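Local coordinates for Alr4995 protein (Nostoc sp., PDB 6LRF) that probably acts as a bifunctional enzyme, hydrolysing arginine to ornithine as an arginine dihydrolase and converting ornithine to proline as an ornithine cyclodeaminase, at residues Gly488-Ile500 with Lys622-Ser635. Numbering follows the deposited sequence.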
loop_
_atom_site.group_PDB
_atom_site.type_symbol
_atom_site.label_atom_id
_atom_site.label_comp_id
_atom_site.label_asym_id
_atom_site.label_seq_id
_atom_site.Cartn_x
_atom_site.Cartn_y
_atom_site.Cartn_z
ATOM N N GLY B 488 10.634 18.688 -33.718
ATOM C CA GLY B 488 10.279 17.569 -34.583
ATOM C C GLY B 488 10.682 16.155 -34.136
ATOM O O GLY B 488 10.649 15.223 -34.943
ATOM N N GLY B 489 11.054 15.989 -32.867
ATOM C CA GLY B 489 11.488 14.702 -32.331
ATOM C C GLY B 489 10.400 13.643 -32.226
ATOM O O GLY B 489 9.286 13.840 -32.680
ATOM N N LYS B 490 10.720 12.498 -31.639
ATOM C CA LYS B 490 9.755 11.411 -31.594
ATOM C C LYS B 490 9.376 11.067 -30.154
ATOM O O LYS B 490 10.232 10.830 -29.303
ATOM C CB LYS B 490 10.307 10.182 -32.314
ATOM C CG LYS B 490 9.323 9.033 -32.453
ATOM C CD LYS B 490 10.010 7.788 -33.041
ATOM C CE LYS B 490 8.998 6.787 -33.593
ATOM N NZ LYS B 490 9.643 5.674 -34.360
ATOM N N VAL B 491 8.081 11.066 -29.876
ATOM C CA VAL B 491 7.603 10.719 -28.544
ATOM C C VAL B 491 6.753 9.456 -28.658
ATOM O O VAL B 491 5.881 9.364 -29.521
ATOM C CB VAL B 491 6.796 11.872 -27.907
ATOM C CG1 VAL B 491 6.147 11.429 -26.601
ATOM C CG2 VAL B 491 7.697 13.106 -27.686
ATOM N N VAL B 492 7.038 8.468 -27.815
ATOM C CA VAL B 492 6.312 7.208 -27.866
ATOM C C VAL B 492 5.549 7.068 -26.558
ATOM O O VAL B 492 6.073 7.380 -25.489
ATOM C CB VAL B 492 7.253 6.004 -28.081
ATOM C CG1 VAL B 492 6.479 4.693 -28.020
ATOM C CG2 VAL B 492 7.959 6.125 -29.421
ATOM N N VAL B 493 4.302 6.630 -26.649
ATOM C CA VAL B 493 3.494 6.420 -25.463
ATOM C C VAL B 493 3.145 4.945 -25.332
ATOM O O VAL B 493 2.799 4.287 -26.317
ATOM C CB VAL B 493 2.209 7.282 -25.515
ATOM C CG1 VAL B 493 1.288 6.932 -24.384
ATOM C CG2 VAL B 493 2.575 8.766 -25.446
ATOM N N THR B 494 3.275 4.415 -24.121
ATOM C CA THR B 494 2.710 3.112 -23.788
ATOM C C THR B 494 1.542 3.386 -22.852
ATOM O O THR B 494 1.601 4.304 -22.040
ATOM C CB THR B 494 3.737 2.170 -23.117
ATOM O OG1 THR B 494 4.017 2.641 -21.793
ATOM C CG2 THR B 494 5.029 2.159 -23.897
ATOM N N ALA B 495 0.463 2.631 -22.957
ATOM C CA ALA B 495 -0.691 2.964 -22.132
ATOM C C ALA B 495 -1.503 1.729 -21.786
ATOM O O ALA B 495 -1.663 0.857 -22.623
ATOM C CB ALA B 495 -1.563 3.996 -22.850
ATOM N N GLY B 496 -2.015 1.667 -20.561
ATOM C CA GLY B 496 -2.881 0.578 -20.147
ATOM C C GLY B 496 -4.274 1.079 -19.809
ATOM O O GLY B 496 -4.493 2.293 -19.732
ATOM N N PRO B 497 -5.221 0.152 -19.586
ATOM C CA PRO B 497 -6.652 0.467 -19.382
ATOM C C PRO B 497 -6.915 1.466 -18.258
ATOM O O PRO B 497 -7.869 2.230 -18.347
ATOM C CB PRO B 497 -7.270 -0.892 -19.031
ATOM C CG PRO B 497 -6.360 -1.880 -19.602
ATOM C CD PRO B 497 -4.971 -1.296 -19.515
ATOM N N VAL B 498 -6.069 1.485 -17.234
ATOM C CA VAL B 498 -6.250 2.425 -16.131
ATOM C C VAL B 498 -6.237 3.878 -16.622
ATOM O O VAL B 498 -6.796 4.771 -15.976
ATOM C CB VAL B 498 -5.184 2.179 -15.044
ATOM C CG1 VAL B 498 -5.160 3.295 -14.034
ATOM C CG2 VAL B 498 -5.486 0.864 -14.353
ATOM N N VAL B 499 -5.647 4.116 -17.790
ATOM C CA VAL B 499 -5.746 5.431 -18.414
ATOM C C VAL B 499 -7.218 5.801 -18.693
ATOM O O VAL B 499 -7.655 6.925 -18.431
ATOM C CB VAL B 499 -4.953 5.501 -19.733
ATOM C CG1 VAL B 499 -5.206 6.843 -20.451
ATOM C CG2 VAL B 499 -3.462 5.289 -19.477
ATOM N N ILE B 500 -7.979 4.850 -19.230
ATOM C CA ILE B 500 -9.389 5.085 -19.532
ATOM C C ILE B 500 -10.197 5.217 -18.246
ATOM O O ILE B 500 -10.947 6.167 -18.069
ATOM C CB ILE B 500 -9.967 3.944 -20.385
ATOM C CG1 ILE B 500 -9.126 3.769 -21.649
ATOM C CG2 ILE B 500 -11.393 4.233 -20.743
ATOM C CD1 ILE B 500 -8.978 5.074 -22.432
ATOM N N LYS B 622 10.719 -1.659 -33.638
ATOM C CA LYS B 622 10.746 -0.802 -34.815
ATOM C C LYS B 622 10.213 0.597 -34.508
ATOM O O LYS B 622 10.831 1.606 -34.861
ATOM C CB LYS B 622 9.948 -1.430 -35.956
ATOM C CG LYS B 622 10.022 -0.621 -37.248
ATOM C CD LYS B 622 9.239 -1.301 -38.371
ATOM C CE LYS B 622 7.736 -1.287 -38.118
ATOM N NZ LYS B 622 7.156 0.098 -38.214
ATOM N N HIS B 623 9.073 0.677 -33.836
ATOM C CA HIS B 623 8.514 1.991 -33.540
ATOM C C HIS B 623 9.305 2.721 -32.465
ATOM O O HIS B 623 9.221 3.939 -32.352
ATOM C CB HIS B 623 7.051 1.861 -33.138
ATOM C CG HIS B 623 6.172 1.478 -34.277
ATOM N ND1 HIS B 623 5.955 2.310 -35.352
ATOM C CD2 HIS B 623 5.489 0.338 -34.533
ATOM C CE1 HIS B 623 5.160 1.705 -36.215
ATOM N NE2 HIS B 623 4.859 0.508 -35.740
ATOM N N LEU B 624 10.090 1.985 -31.682
ATOM C CA LEU B 624 10.919 2.626 -30.675
ATOM C C LEU B 624 12.152 3.320 -31.282
ATOM O O LEU B 624 12.728 4.207 -30.664
ATOM C CB LEU B 624 11.349 1.603 -29.626
ATOM C CG LEU B 624 10.260 1.205 -28.621
ATOM C CD1 LEU B 624 10.795 0.185 -27.632
ATOM C CD2 LEU B 624 9.760 2.428 -27.886
ATOM N N GLU B 625 12.547 2.929 -32.492
ATOM C CA GLU B 625 13.720 3.525 -33.146
ATOM C C GLU B 625 13.559 5.037 -33.288
ATOM O O GLU B 625 12.521 5.507 -33.751
ATOM C CB GLU B 625 13.941 2.898 -34.525
ATOM C CG GLU B 625 14.386 1.439 -34.470
ATOM C CD GLU B 625 14.539 0.792 -35.848
ATOM O OE1 GLU B 625 14.288 1.466 -36.877
ATOM O OE2 GLU B 625 14.917 -0.402 -35.892
ATOM N N GLY B 626 14.571 5.791 -32.862
ATOM C CA GLY B 626 14.533 7.245 -32.939
ATOM C C GLY B 626 13.804 7.971 -31.817
ATOM O O GLY B 626 13.764 9.202 -31.795
ATOM N N ALA B 627 13.217 7.222 -30.886
ATOM C CA ALA B 627 12.477 7.834 -29.774
ATOM C C ALA B 627 13.364 8.714 -28.889
ATOM O O ALA B 627 14.455 8.302 -28.510
ATOM C CB ALA B 627 11.808 6.741 -28.917
ATOM N N GLU B 628 12.883 9.914 -28.555
ATOM C CA GLU B 628 13.583 10.816 -27.637
ATOM C C GLU B 628 12.946 10.768 -26.256
ATOM O O GLU B 628 13.579 11.043 -25.239
ATOM C CB GLU B 628 13.557 12.248 -28.164
ATOM C CG GLU B 628 14.408 12.497 -29.414
ATOM C CD GLU B 628 14.433 13.976 -29.827
ATOM O OE1 GLU B 628 14.311 14.863 -28.942
ATOM O OE2 GLU B 628 14.570 14.252 -31.040
HETATM N N MSE B 629 11.669 10.417 -26.226
HETATM C CA MSE B 629 10.981 10.269 -24.968
HETATM C C MSE B 629 9.984 9.149 -25.053
HETATM O O MSE B 629 9.337 8.961 -26.078
HETATM C CB MSE B 629 10.280 11.567 -24.577
HETATM C CG MSE B 629 9.467 11.441 -23.291
HETATM SE SE MSE B 629 8.824 13.164 -22.604
HETATM C CE MSE B 629 10.553 13.936 -22.179
ATOM N N ILE B 630 9.868 8.406 -23.962
ATOM C CA ILE B 630 8.842 7.394 -23.831
ATOM C C ILE B 630 8.007 7.753 -22.611
ATOM O O ILE B 630 8.532 7.922 -21.518
ATOM C CB ILE B 630 9.451 5.993 -23.687
ATOM C CG1 ILE B 630 10.367 5.703 -24.884
ATOM C CG2 ILE B 630 8.357 4.940 -23.544
ATOM C CD1 ILE B 630 11.031 4.371 -24.805
ATOM N N LEU B 631 6.709 7.920 -22.833
ATOM C CA LEU B 631 5.743 8.215 -21.790
ATOM C C LEU B 631 5.012 6.924 -21.396
ATOM O O LEU B 631 4.247 6.360 -22.181
ATOM C CB LEU B 631 4.756 9.268 -22.290
ATOM C CG LEU B 631 3.994 10.105 -21.278
ATOM C CD1 LEU B 631 4.978 10.821 -20.370
ATOM C CD2 LEU B 631 3.128 11.122 -22.027
HETATM N N MSE B 632 5.256 6.439 -20.190
HETATM C CA MSE B 632 4.700 5.156 -19.790
HETATM C C MSE B 632 3.534 5.369 -18.826
HETATM O O MSE B 632 3.715 5.676 -17.645
HETATM C CB MSE B 632 5.785 4.270 -19.182
HETATM C CG MSE B 632 6.726 3.653 -20.224
HETATM SE SE MSE B 632 8.449 3.074 -19.471
HETATM C CE MSE B 632 9.096 4.783 -18.806
ATOM N N LEU B 633 2.329 5.216 -19.359
ATOM C CA LEU B 633 1.131 5.584 -18.622
ATOM C C LEU B 633 0.440 4.328 -18.092
ATOM O O LEU B 633 -0.387 3.701 -18.782
ATOM C CB LEU B 633 0.199 6.409 -19.511
ATOM C CG LEU B 633 0.799 7.680 -20.132
ATOM C CD1 LEU B 633 -0.133 8.241 -21.217
ATOM C CD2 LEU B 633 1.099 8.740 -19.078
ATOM N N SER B 634 0.793 4.010 -16.843
ATOM C CA SER B 634 0.437 2.783 -16.114
ATOM C C SER B 634 0.123 1.588 -17.006
ATOM O O SER B 634 -1.023 1.151 -17.090
ATOM C CB SER B 634 -0.741 3.043 -15.155
ATOM O OG SER B 634 -1.897 3.463 -15.840
ATOM N N SER B 635 1.156 1.055 -17.655
ATOM C CA SER B 635 0.972 -0.079 -18.553
ATOM C C SER B 635 1.841 -1.281 -18.189
ATOM O O SER B 635 2.011 -2.190 -19.009
ATOM C CB SER B 635 1.242 0.346 -20.004
ATOM O OG SER B 635 2.412 1.148 -20.083
HETATM O O HOH W 1 7.117 4.851 -35.553
HETATM O O HOH W 2 -3.726 -0.278 -16.715
#
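Val491-Ala495 and Met629-Leu633 pair as parallel neighbours in a sheet, with strand axes 4.6 Å apart at closest approach. Val492 N donates to Met629 O, and Leu631 N returns to Val492 O at 2.8 Å. Thr494 N then binds Leu631 O, and Leu633 N binds Thr494 O. At the ends, Glu628 N binds Lys490 O at 2.9 Å and Gly496 N reaches Leu633 O.

Lys490 makes the main polar side-chain contact. With CG anti to the backbone N (chi1 -174°) and the chain extended, it runs alongside the Leu624-Ala627 type II turn. NZ donates to His623 O at 2.7 Å, from above the carbonyl plane, and to Glu625 O at 2.9 Å, in the carbonyl plane. A water links NZ to His623 ND1. A methionine here would probably leave both carbonyl oxygens without this donor and the turn less firmly tied to the strand. Farther along, Thr494 OG1 and Ser635 OG share a hydrogen bond of 2.8 Å; Ser635 OG also bonds Ser639 OG of helix 637-645. A second water joins Val498 N to Ser634 O.

Apolar contacts cover both faces. On one, Val493 and Leu631 lie side by side, and Val493 CG1 meets Leu633 CD1 at 3.7 Å. Val499 CG2 touches Leu633 CB on the same side. On the other, Val492 spreads its two methyls: CG1 meets Leu624 CD2 at about a right angle between the side chains, and CG2 meets Ala627 CB at 3.9 Å. Helix 467-486 covers Val491, while helix 637-645 covers Thr494 and Ile630.

The two strands are the central pair of a six-stranded parallel sheet in 3-2-1-4-5-6 order, the hallmark of a Rossmann fold.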